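Local coordinates for protein phosphotriesterase, putative (PDB 4J35) that probably hydrolyses lactones and, as a metal-dependent hydrolase of the phosphotriesterase family, has been engineered to hydrolyse organophosphates, at residues 55-61 and 289-294. The protein carries 7 engineered substitutions. Numbering follows the deposited sequence.
Sequences ALLARGI and PLHISD
Arg59 reaches from the Schellman motif that ends helix 42-58 to Asp294 of helix 291-303, tying together two outer helices of the TIM-barrel fold. The salt bridge is side-on and two-pronged: NE of Arg59 meets OD1 of Asp294 at 2.8 Å, and NH2 of Arg59 meets OD2 of Asp294 at 3.0 Å. The second bond is the straighter, 167° at the hydrogen, and uses the syn lone pair of OD2. The guanidinium and carboxylate planes are nonetheless turned 34° apart, which leaves OD1 tilted from the guanidinium plane. The extended Arg59 chain from CG to NE carries the group to the carboxylate, while NH1 turns back to donate to Ala55 O, so all three guanidinium nitrogens are engaged. Leu290 CD1 lies 3.8 Å above one face of the guanidinium, displaced toward its rim. With an alanine here instead of Arg59, the Asp294 carboxylate would probably lose its charged mate and Leu290 the flat group that covers it. The other branch of Leu290, CD2, packs on Ala55 CB and on CD2 of the buried Leu56, and Leu56 and Pro289 both rest on Trp267 of strand 266-269. Ser293 CB lies alongside Arg59 CD at 3.8 Å. Beyond it, one water bridges the segments, 2.6 Å from Ser293 OG and donating to Arg59 O.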
# COMPACT_ATOMS: atom_id res chain seq x y z
N ALA A 55 8.85 12.35 -12.55
CA ALA A 55 7.58 12.54 -13.21
C ALA A 55 6.45 12.80 -12.18
O ALA A 55 5.50 13.54 -12.44
CB ALA A 55 7.25 11.34 -14.05
N LEU A 56 6.55 12.18 -11.02
CA LEU A 56 5.54 12.38 -10.00
C LEU A 56 5.67 13.76 -9.40
O LEU A 56 4.69 14.48 -9.25
CB LEU A 56 5.68 11.30 -8.90
CG LEU A 56 5.21 9.91 -9.33
CD1 LEU A 56 5.59 8.80 -8.28
CD2 LEU A 56 3.70 9.92 -9.54
N LEU A 57 6.88 14.15 -9.04
CA LEU A 57 7.09 15.48 -8.53
C LEU A 57 6.58 16.55 -9.53
O LEU A 57 6.00 17.56 -9.13
CB LEU A 57 8.57 15.69 -8.22
CG LEU A 57 9.12 14.95 -7.01
CD1 LEU A 57 10.63 14.93 -7.10
CD2 LEU A 57 8.68 15.64 -5.73
N ALA A 58 6.77 16.30 -10.82
CA ALA A 58 6.25 17.22 -11.84
C ALA A 58 4.73 17.34 -11.73
O ALA A 58 4.15 18.35 -12.11
CB ALA A 58 6.65 16.74 -13.25
N ARG A 59 4.07 16.33 -11.19
CA ARG A 59 2.62 16.39 -11.17
C ARG A 59 2.10 16.88 -9.81
O ARG A 59 0.90 16.87 -9.57
CB ARG A 59 2.06 15.03 -11.55
CG ARG A 59 2.27 14.70 -13.04
CD ARG A 59 2.11 13.22 -13.29
NE ARG A 59 2.01 12.90 -14.71
CZ ARG A 59 3.03 13.00 -15.56
NH1 ARG A 59 4.21 13.43 -15.15
NH2 ARG A 59 2.84 12.68 -16.84
N GLY A 60 3.00 17.34 -8.96
CA GLY A 60 2.64 17.82 -7.64
C GLY A 60 2.68 16.74 -6.55
O GLY A 60 2.45 17.05 -5.38
N ILE A 61 2.96 15.49 -6.92
CA ILE A 61 3.06 14.39 -5.91
C ILE A 61 4.36 14.53 -5.11
O ILE A 61 5.44 14.43 -5.65
CB ILE A 61 3.03 12.99 -6.53
CG1 ILE A 61 1.78 12.77 -7.39
CG2 ILE A 61 3.10 11.90 -5.39
CD1 ILE A 61 0.53 12.92 -6.67
N PRO A 289 2.28 4.86 -12.23
CA PRO A 289 1.89 5.86 -11.21
C PRO A 289 1.53 7.27 -11.67
O PRO A 289 1.29 8.14 -10.83
CB PRO A 289 3.13 5.92 -10.32
CG PRO A 289 4.25 5.47 -11.21
CD PRO A 289 3.66 4.41 -12.06
N LEU A 290 1.48 7.53 -12.97
CA LEU A 290 1.07 8.84 -13.46
C LEU A 290 -0.40 8.87 -13.88
O LEU A 290 -0.93 9.92 -14.28
CB LEU A 290 1.95 9.20 -14.71
CG LEU A 290 3.43 8.91 -14.51
CD1 LEU A 290 4.24 9.23 -15.82
CD2 LEU A 290 4.00 9.74 -13.40
N HIS A 291 -1.03 7.71 -13.90
CA HIS A 291 -2.39 7.53 -14.38
C HIS A 291 -3.42 8.32 -13.54
O HIS A 291 -4.34 8.93 -14.09
CB HIS A 291 -2.69 6.04 -14.39
CG HIS A 291 -4.12 5.68 -14.69
ND1 HIS A 291 -4.83 6.22 -15.73
CD2 HIS A 291 -4.94 4.79 -14.09
CE1 HIS A 291 -6.04 5.68 -15.77
NE2 HIS A 291 -6.14 4.82 -14.77
N ILE A 292 -3.20 8.44 -12.24
CA ILE A 292 -4.25 9.04 -11.42
C ILE A 292 -4.22 10.55 -11.71
O ILE A 292 -5.23 11.15 -12.04
CB ILE A 292 -4.09 8.75 -9.93
CG1 ILE A 292 -4.71 7.40 -9.66
CG2 ILE A 292 -4.75 9.86 -9.13
CD1 ILE A 292 -4.38 6.82 -8.27
N SER A 293 -3.02 11.12 -11.66
CA SER A 293 -2.82 12.51 -12.03
C SER A 293 -3.32 12.86 -13.45
O SER A 293 -4.03 13.86 -13.61
CB SER A 293 -1.36 12.90 -11.89
OG SER A 293 -0.90 12.67 -10.57
N ASP A 294 -2.94 12.08 -14.47
CA ASP A 294 -3.23 12.47 -15.85
C ASP A 294 -4.65 12.15 -16.32
O ASP A 294 -5.19 12.85 -17.18
CB ASP A 294 -2.25 11.81 -16.86
CG ASP A 294 -0.83 12.20 -16.65
OD1 ASP A 294 -0.57 13.09 -15.82
OD2 ASP A 294 0.06 11.65 -17.35
O HOH W 1 -1.55 14.84 -9.28